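Local coordinates for Acarbose/maltose binding protein GacH (PDB 3K01) that serves as the solute receptor of an ABC transporter, binding acarbose and an acarbose homolog and, as its family suggests, probably maltose, at residues Y190-Y195 against E377-Q382; V316-M319 against K323-Q326; T328-S333 against V344-D349. All blocks are in the same frame, centred on the assembly; numbering follows the deposited sequence.

Interaction 1 (Y190-Y195 against E377-Q382); sequences YWFLPY and EPIRLQ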
# COMPACT_ATOMS: atom_id res chain seq x y z
N TYR A 190 5.36 7.83 3.83
CA TYR A 190 5.08 6.39 3.70
C TYR A 190 6.39 5.59 3.79
O TYR A 190 6.40 4.47 4.29
CB TYR A 190 4.39 6.18 2.36
CG TYR A 190 3.67 4.87 2.20
CD1 TYR A 190 2.59 4.53 3.03
CD2 TYR A 190 4.00 4.00 1.16
CE1 TYR A 190 1.88 3.38 2.83
CE2 TYR A 190 3.30 2.80 1.00
CZ TYR A 190 2.22 2.54 1.82
OH TYR A 190 1.51 1.37 1.66
N TRP A 191 7.49 6.21 3.35
CA TRP A 191 8.81 5.59 3.39
C TRP A 191 9.46 5.60 4.76
O TRP A 191 10.49 4.96 4.93
CB TRP A 191 9.74 6.22 2.34
CG TRP A 191 9.58 5.62 0.92
CD1 TRP A 191 10.48 4.79 0.31
CD2 TRP A 191 8.52 5.84 -0.03
NE1 TRP A 191 10.03 4.47 -0.95
CE2 TRP A 191 8.83 5.08 -1.19
CE3 TRP A 191 7.33 6.58 -0.01
CZ2 TRP A 191 7.99 5.05 -2.31
CZ3 TRP A 191 6.50 6.55 -1.13
CH2 TRP A 191 6.83 5.79 -2.26
N PHE A 192 8.88 6.30 5.73
CA PHE A 192 9.36 6.16 7.09
C PHE A 192 8.91 4.86 7.73
O PHE A 192 9.57 4.32 8.62
CB PHE A 192 8.86 7.37 7.91
CG PHE A 192 9.28 7.35 9.35
CD1 PHE A 192 10.62 7.54 9.68
CD2 PHE A 192 8.35 7.17 10.36
CE1 PHE A 192 11.01 7.57 11.05
CE2 PHE A 192 8.76 7.21 11.73
CZ PHE A 192 10.07 7.40 12.05
N LEU A 193 7.73 4.38 7.31
CA LEU A 193 7.09 3.30 8.03
C LEU A 193 7.91 2.01 8.12
O LEU A 193 7.93 1.39 9.19
CB LEU A 193 5.66 3.07 7.51
CG LEU A 193 4.73 4.28 7.69
CD1 LEU A 193 3.37 3.99 7.06
CD2 LEU A 193 4.51 4.60 9.17
N PRO A 194 8.63 1.61 7.06
CA PRO A 194 9.48 0.42 7.25
C PRO A 194 10.47 0.53 8.40
O PRO A 194 10.73 -0.45 9.10
CB PRO A 194 10.23 0.33 5.90
CG PRO A 194 9.25 0.90 4.92
CD PRO A 194 8.67 2.09 5.66
N TYR A 195 11.03 1.73 8.60
CA TYR A 195 11.95 1.94 9.72
C TYR A 195 11.26 1.88 11.07
O TYR A 195 11.81 1.32 12.03
CB TYR A 195 12.73 3.26 9.55
CG TYR A 195 13.52 3.24 8.25
CD1 TYR A 195 14.61 2.40 8.06
CD2 TYR A 195 13.12 4.02 7.19
CE1 TYR A 195 15.29 2.37 6.84
CE2 TYR A 195 13.78 4.00 5.98
CZ TYR A 195 14.87 3.17 5.83
OH TYR A 195 15.49 3.12 4.59
N GLU A 377 1.06 13.38 7.76
CA GLU A 377 1.68 14.69 7.69
C GLU A 377 2.66 14.98 8.84
O GLU A 377 3.73 15.51 8.59
CB GLU A 377 0.62 15.80 7.51
CG GLU A 377 1.22 17.19 7.57
CD GLU A 377 2.04 17.55 6.33
OE1 GLU A 377 2.27 16.73 5.43
OE2 GLU A 377 2.49 18.71 6.25
N PRO A 378 2.32 14.64 10.09
CA PRO A 378 3.29 14.88 11.16
C PRO A 378 4.59 14.11 10.95
O PRO A 378 5.67 14.63 11.21
CB PRO A 378 2.56 14.45 12.43
CG PRO A 378 1.09 14.65 12.08
CD PRO A 378 1.02 14.16 10.64
N ILE A 379 4.50 12.88 10.45
CA ILE A 379 5.71 12.13 10.12
C ILE A 379 6.49 12.83 9.02
O ILE A 379 7.72 12.93 9.11
CB ILE A 379 5.36 10.71 9.67
CG1 ILE A 379 4.75 9.93 10.82
CG2 ILE A 379 6.60 9.99 9.08
CD1 ILE A 379 4.25 8.53 10.39
N ARG A 380 5.82 13.31 7.98
CA ARG A 380 6.53 13.94 6.89
C ARG A 380 7.35 15.12 7.42
O ARG A 380 8.54 15.25 7.13
CB ARG A 380 5.59 14.46 5.82
CG ARG A 380 6.36 15.07 4.63
CD ARG A 380 5.46 15.94 3.77
NE ARG A 380 4.98 17.09 4.56
CZ ARG A 380 5.73 18.16 4.87
NH1 ARG A 380 6.99 18.27 4.44
NH2 ARG A 380 5.21 19.10 5.63
N LEU A 381 6.71 15.98 8.22
CA LEU A 381 7.38 17.16 8.73
C LEU A 381 8.56 16.80 9.64
O LEU A 381 9.68 17.36 9.47
CB LEU A 381 6.37 18.00 9.50
CG LEU A 381 6.92 19.29 10.09
CD1 LEU A 381 7.53 20.20 9.02
CD2 LEU A 381 5.83 19.98 10.85
N GLN A 382 8.33 15.90 10.58
CA GLN A 382 9.35 15.54 11.51
C GLN A 382 10.49 14.76 10.88
O GLN A 382 11.67 15.00 11.22
CB GLN A 382 8.80 14.82 12.75
CG GLN A 382 7.73 15.61 13.55
CD GLN A 382 8.17 17.02 13.87
OE1 GLN A 382 9.30 17.21 14.32
NE2 GLN A 382 7.29 17.99 13.68
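On the helix whose Ile379 packs against Phe192 and Leu193 in the bilobal solute-binding protein fold, the shortest polar bond runs from Arg380 NH2 to Glu377 OE2, at 2.8 Å with an N-H...O angle of 168°. It is half of a two-pronged salt bridge one helical turn long, the other prong being Arg380 NE to Glu377 OE1 at 2.9 Å. Each carboxylate oxygen stays close to the guanidinium plane, yet OE2 is approached from 41° above the carboxylate plane, which shows that the two flat groups are tilted against each other. Two bonds at once should hinder rotation of either group.

The pair belongs to the outward side of helix 376-387: Glu377 is exposed, and the CB of Arg380 points away from 190-195. The other side of that helix makes a purely apolar contact, packing on Phe192 and Leu193, near the start of the helix that follows a 3-10 turn. No hydrogen bond crosses between the two segments, and the three touching residues are all buried. Ile379 divides its two ends between two neighbours. Its CG2 methyl lies at the root of the aromatic side chain, 3.6 Å from Phe192 CD2 and 3.7 Å from Phe192 CB. Phe192 has CG anti to the backbone N (chi1 180°), which sets CD2 against that methyl, the two side chains crossing at about a right angle; the ring also stacks with that of Tyr222. Ile379 further joins helix 376-387 to Tyr404 of helix 393-407 and to the loop at Leu203. At its other end the extended CG1 branch crosses Leu193 at roughly a right angle, and methyl meets methyl where Ile379 CD1 comes to 4.1 Å from Leu193 CD2.

Interaction 2 (V316-M319 against K323-Q326); sequences VKYM and KVQQ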
# COMPACT_ATOMS: atom_id res chain seq x y z
N VAL A 316 -19.80 -7.01 -5.76
CA VAL A 316 -18.51 -6.98 -5.05
C VAL A 316 -18.01 -8.38 -4.77
O VAL A 316 -16.81 -8.61 -4.82
CB VAL A 316 -18.50 -6.08 -3.79
CG1 VAL A 316 -18.93 -4.67 -4.14
CG2 VAL A 316 -19.33 -6.66 -2.64
N LYS A 317 -18.91 -9.33 -4.52
CA LYS A 317 -18.49 -10.71 -4.40
C LYS A 317 -17.83 -11.20 -5.70
O LYS A 317 -16.76 -11.83 -5.66
CB LYS A 317 -19.66 -11.62 -4.00
CG LYS A 317 -19.37 -13.10 -4.06
CD LYS A 317 -20.65 -13.86 -3.74
CE LYS A 317 -20.39 -15.34 -3.83
NZ LYS A 317 -21.63 -16.13 -3.56
N TYR A 318 -18.48 -10.93 -6.83
CA TYR A 318 -17.91 -11.27 -8.12
C TYR A 318 -16.55 -10.60 -8.36
O TYR A 318 -15.58 -11.28 -8.73
CB TYR A 318 -18.91 -10.87 -9.21
CG TYR A 318 -18.32 -10.81 -10.60
CD1 TYR A 318 -18.06 -11.97 -11.34
CD2 TYR A 318 -18.00 -9.58 -11.17
CE1 TYR A 318 -17.52 -11.89 -12.61
CE2 TYR A 318 -17.45 -9.50 -12.45
CZ TYR A 318 -17.22 -10.65 -13.14
OH TYR A 318 -16.65 -10.57 -14.42
N MET A 319 -16.44 -9.30 -8.11
CA MET A 319 -15.18 -8.64 -8.40
C MET A 319 -14.06 -9.07 -7.46
O MET A 319 -12.88 -8.98 -7.82
CB MET A 319 -15.37 -7.14 -8.37
CG MET A 319 -16.24 -6.58 -9.48
SD MET A 319 -15.52 -6.77 -11.13
CE MET A 319 -14.26 -5.47 -11.20
N LYS A 323 -11.69 -16.05 -9.33
CA LYS A 323 -11.61 -16.01 -10.78
C LYS A 323 -11.24 -14.62 -11.29
O LYS A 323 -10.35 -14.48 -12.14
CB LYS A 323 -12.94 -16.49 -11.39
CG LYS A 323 -12.91 -16.56 -12.91
CD LYS A 323 -14.30 -16.94 -13.44
CE LYS A 323 -14.34 -16.92 -14.96
NZ LYS A 323 -15.69 -17.35 -15.45
N VAL A 324 -11.91 -13.59 -10.78
CA VAL A 324 -11.60 -12.22 -11.19
C VAL A 324 -10.20 -11.76 -10.73
O VAL A 324 -9.49 -11.13 -11.51
CB VAL A 324 -12.70 -11.24 -10.78
CG1 VAL A 324 -12.29 -9.79 -11.06
CG2 VAL A 324 -14.01 -11.57 -11.53
N GLN A 325 -9.79 -12.13 -9.53
CA GLN A 325 -8.45 -11.79 -9.05
C GLN A 325 -7.38 -12.42 -9.92
O GLN A 325 -6.36 -11.77 -10.24
CB GLN A 325 -8.28 -12.20 -7.58
CG GLN A 325 -9.18 -11.37 -6.65
CD GLN A 325 -8.66 -11.26 -5.24
OE1 GLN A 325 -9.39 -10.79 -4.34
NE2 GLN A 325 -7.43 -11.63 -5.02
N GLN A 326 -7.61 -13.66 -10.35
CA GLN A 326 -6.66 -14.33 -11.24
C GLN A 326 -6.57 -13.63 -12.57
O GLN A 326 -5.48 -13.37 -13.06
CB GLN A 326 -7.08 -15.78 -11.45
CG GLN A 326 -6.19 -16.51 -12.46
CD GLN A 326 -6.69 -17.91 -12.72
OE1 GLN A 326 -7.33 -18.53 -11.87
NE2 GLN A 326 -6.38 -18.42 -13.91
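Val324 fits into the end of the preceding helix, touching Tyr318 and Met319, and its side chain can be followed atom by atom. The two helices, 309-320 and 322-332, succeed each other almost directly, which explains how close the backbones come: the CA atoms of Met319 and Val324 are 5.8 Å apart. Val324 CB, pointing at the first helix, already faces two carbonyl oxygens, Tyr318 O at 3.5 Å and Met319 O at 3.7 Å.

Beyond CB the side chain forks. CG1 stands anti to the backbone N (chi1 173°) and settles 3.4 Å from Met319 O. The same methyl has the Met319 thioether as a looser neighbour, with SD 4.4 Å from Val324 CG1, while Met319 also packs on Leu300 of strand 293-302. CG2, the other tip, meets Tyr318 twice from the same side, lying 3.2 Å from Tyr318 O and over one face of its ring. The latter is a CH-pi contact, 3.9 Å from CG2 to the ring centroid. The line from CG2 to the centroid is 20° off the ring normal, the methyl being offset toward the rim, with CE1 and CZ the closest ring atoms.

Polar anchors fix both partners. The Tyr318 hydroxyl bonds to Leu47 O, holding the ring by its far end. Ser321 OG, at the junction of the helices, bonds to both Tyr318 O and Val324 N, the latter consistent with an N-cap of helix 322-332. The chemistry suggests close apolar packing, with a CH-pi contact on the ring and methyls against carbonyl oxygens but no hydrogen bond between the segments; Tyr318 O, though pressed by a methyl, is bonded to Ser321 OG.

Interaction 3 (T328-S333 against V344-D349); sequences TTEKLS and VPSVAD
The last turn of helix 322-332 lies beside the single turn of helix 345-348, and the backbones come nearest at Thr329 and Val347, whose CA atoms are 6.5 Å apart. The first helix ends at Leu332; Ser333, just after it, has a positive phi of 63° while its N still bonds to Thr329 O at 2.8 Å. The short helix starts after Val344, at the N-cap position, whose carbonyl oxygen accepts from both Val347 N and Ala348 N.

Two side-chain pairs bridge the helices. Ser346 OG donates to the anti lone pair of Glu330 OE2, on the side away from the other carboxylate oxygen, at 2.6 Å. Gln326 NE2 grips the same OE2, so two donors fix that oxygen. Deeper in, Thr329 and Val347 cross at about a right angle, CG2 of the threonine 4.1 Å from Val347 CG1. With OG1 at chi1 -58°, CG2 stands anti to the backbone N and meets the valine, while OG1 bonds to Leu334 O. Val353 of helix 351-360 packs on both residues. One exposed hydrogen bond above an apolar pair thus docks helix 345-348 in a helix-to-helix packing of this solute-binding protein.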
# COMPACT_ATOMS: atom_id res chain seq x y z
N THR A 328 -7.16 -10.56 -13.19
CA THR A 328 -6.54 -9.27 -12.96
C THR A 328 -5.01 -9.42 -12.95
O THR A 328 -4.31 -8.62 -13.57
CB THR A 328 -7.02 -8.69 -11.64
OG1 THR A 328 -8.46 -8.53 -11.69
CG2 THR A 328 -6.41 -7.35 -11.41
N THR A 329 -4.49 -10.43 -12.26
CA THR A 329 -3.04 -10.63 -12.29
C THR A 329 -2.55 -10.97 -13.69
O THR A 329 -1.54 -10.41 -14.15
CB THR A 329 -2.61 -11.72 -11.29
OG1 THR A 329 -3.04 -11.32 -9.97
CG2 THR A 329 -1.10 -11.92 -11.32
N GLU A 330 -3.25 -11.87 -14.38
CA GLU A 330 -2.79 -12.31 -15.70
C GLU A 330 -2.74 -11.14 -16.66
O GLU A 330 -1.83 -11.07 -17.49
CB GLU A 330 -3.70 -13.42 -16.24
CG GLU A 330 -3.56 -14.73 -15.47
CD GLU A 330 -4.65 -15.73 -15.80
OE1 GLU A 330 -5.72 -15.30 -16.28
OE2 GLU A 330 -4.45 -16.94 -15.53
N LYS A 331 -3.69 -10.24 -16.57
CA LYS A 331 -3.80 -9.13 -17.52
C LYS A 331 -3.05 -7.87 -17.09
O LYS A 331 -2.55 -7.13 -17.95
CB LYS A 331 -5.27 -8.79 -17.80
CG LYS A 331 -6.06 -9.94 -18.43
CD LYS A 331 -7.56 -9.68 -18.48
CE LYS A 331 -8.32 -10.86 -19.05
NZ LYS A 331 -9.52 -10.38 -19.81
N LEU A 332 -2.98 -7.62 -15.79
CA LEU A 332 -2.49 -6.34 -15.27
C LEU A 332 -1.35 -6.46 -14.28
O LEU A 332 -0.80 -5.45 -13.88
CB LEU A 332 -3.64 -5.58 -14.58
CG LEU A 332 -4.87 -5.30 -15.45
CD1 LEU A 332 -5.92 -4.58 -14.62
CD2 LEU A 332 -4.46 -4.46 -16.69
N SER A 333 -1.06 -7.67 -13.81
CA SER A 333 0.02 -7.93 -12.85
C SER A 333 -0.20 -7.23 -11.50
O SER A 333 0.76 -6.96 -10.77
CB SER A 333 1.38 -7.53 -13.44
OG SER A 333 1.65 -8.36 -14.55
N VAL A 344 -2.23 -20.52 -8.43
CA VAL A 344 -2.51 -20.71 -9.85
C VAL A 344 -1.20 -20.54 -10.61
O VAL A 344 -0.47 -19.57 -10.39
CB VAL A 344 -3.54 -19.69 -10.33
CG1 VAL A 344 -3.78 -19.82 -11.81
CG2 VAL A 344 -4.87 -19.86 -9.55
N PRO A 345 -0.83 -21.51 -11.46
CA PRO A 345 0.50 -21.44 -12.07
C PRO A 345 0.82 -20.12 -12.77
O PRO A 345 1.95 -19.63 -12.65
CB PRO A 345 0.49 -22.62 -13.05
CG PRO A 345 -0.38 -23.63 -12.33
CD PRO A 345 -1.51 -22.79 -11.76
N SER A 346 -0.13 -19.55 -13.49
CA SER A 346 0.08 -18.30 -14.21
C SER A 346 0.22 -17.10 -13.29
O SER A 346 0.68 -16.03 -13.72
CB SER A 346 -1.07 -18.05 -15.19
OG SER A 346 -2.31 -18.09 -14.50
N VAL A 347 -0.21 -17.26 -12.04
CA VAL A 347 -0.07 -16.22 -11.02
C VAL A 347 1.28 -16.38 -10.33
O VAL A 347 2.04 -15.42 -10.22
CB VAL A 347 -1.24 -16.23 -10.05
CG1 VAL A 347 -0.99 -15.25 -8.90
CG2 VAL A 347 -2.54 -15.89 -10.80
N ALA A 348 1.60 -17.60 -9.93
CA ALA A 348 2.86 -17.88 -9.26
C ALA A 348 4.06 -17.49 -10.09
O ALA A 348 5.10 -17.11 -9.53
CB ALA A 348 2.94 -19.34 -8.94
N ASP A 349 3.96 -17.58 -11.42
CA ASP A 349 5.08 -17.20 -12.27
C ASP A 349 4.98 -15.80 -12.87
O ASP A 349 5.77 -15.42 -13.72
CB ASP A 349 5.40 -18.27 -13.33
CG ASP A 349 4.34 -18.38 -14.38
OD1 ASP A 349 3.43 -17.54 -14.45
OD2 ASP A 349 4.43 -19.36 -15.18

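Interactions 2 and 3 are neighbours, their centres 13 Å apart on the same side of the chain's centre. Helix 322-332 serves both: its first half meets helix 309-320 and its last turn meets helix 345-348, in that order along the chain. They touch through Gln326, whose CD lies 3.6 Å from Val344 CG1. Interaction 1 stands apart, on the opposite side, with centres 34 Å from interaction 2 and 32 Å from interaction 3. Its two segments, 190-195 and 377-382, lie before and after both of the others in sequence. Such a split is consistent with the two lobes of this family, between which the chain passes more than once.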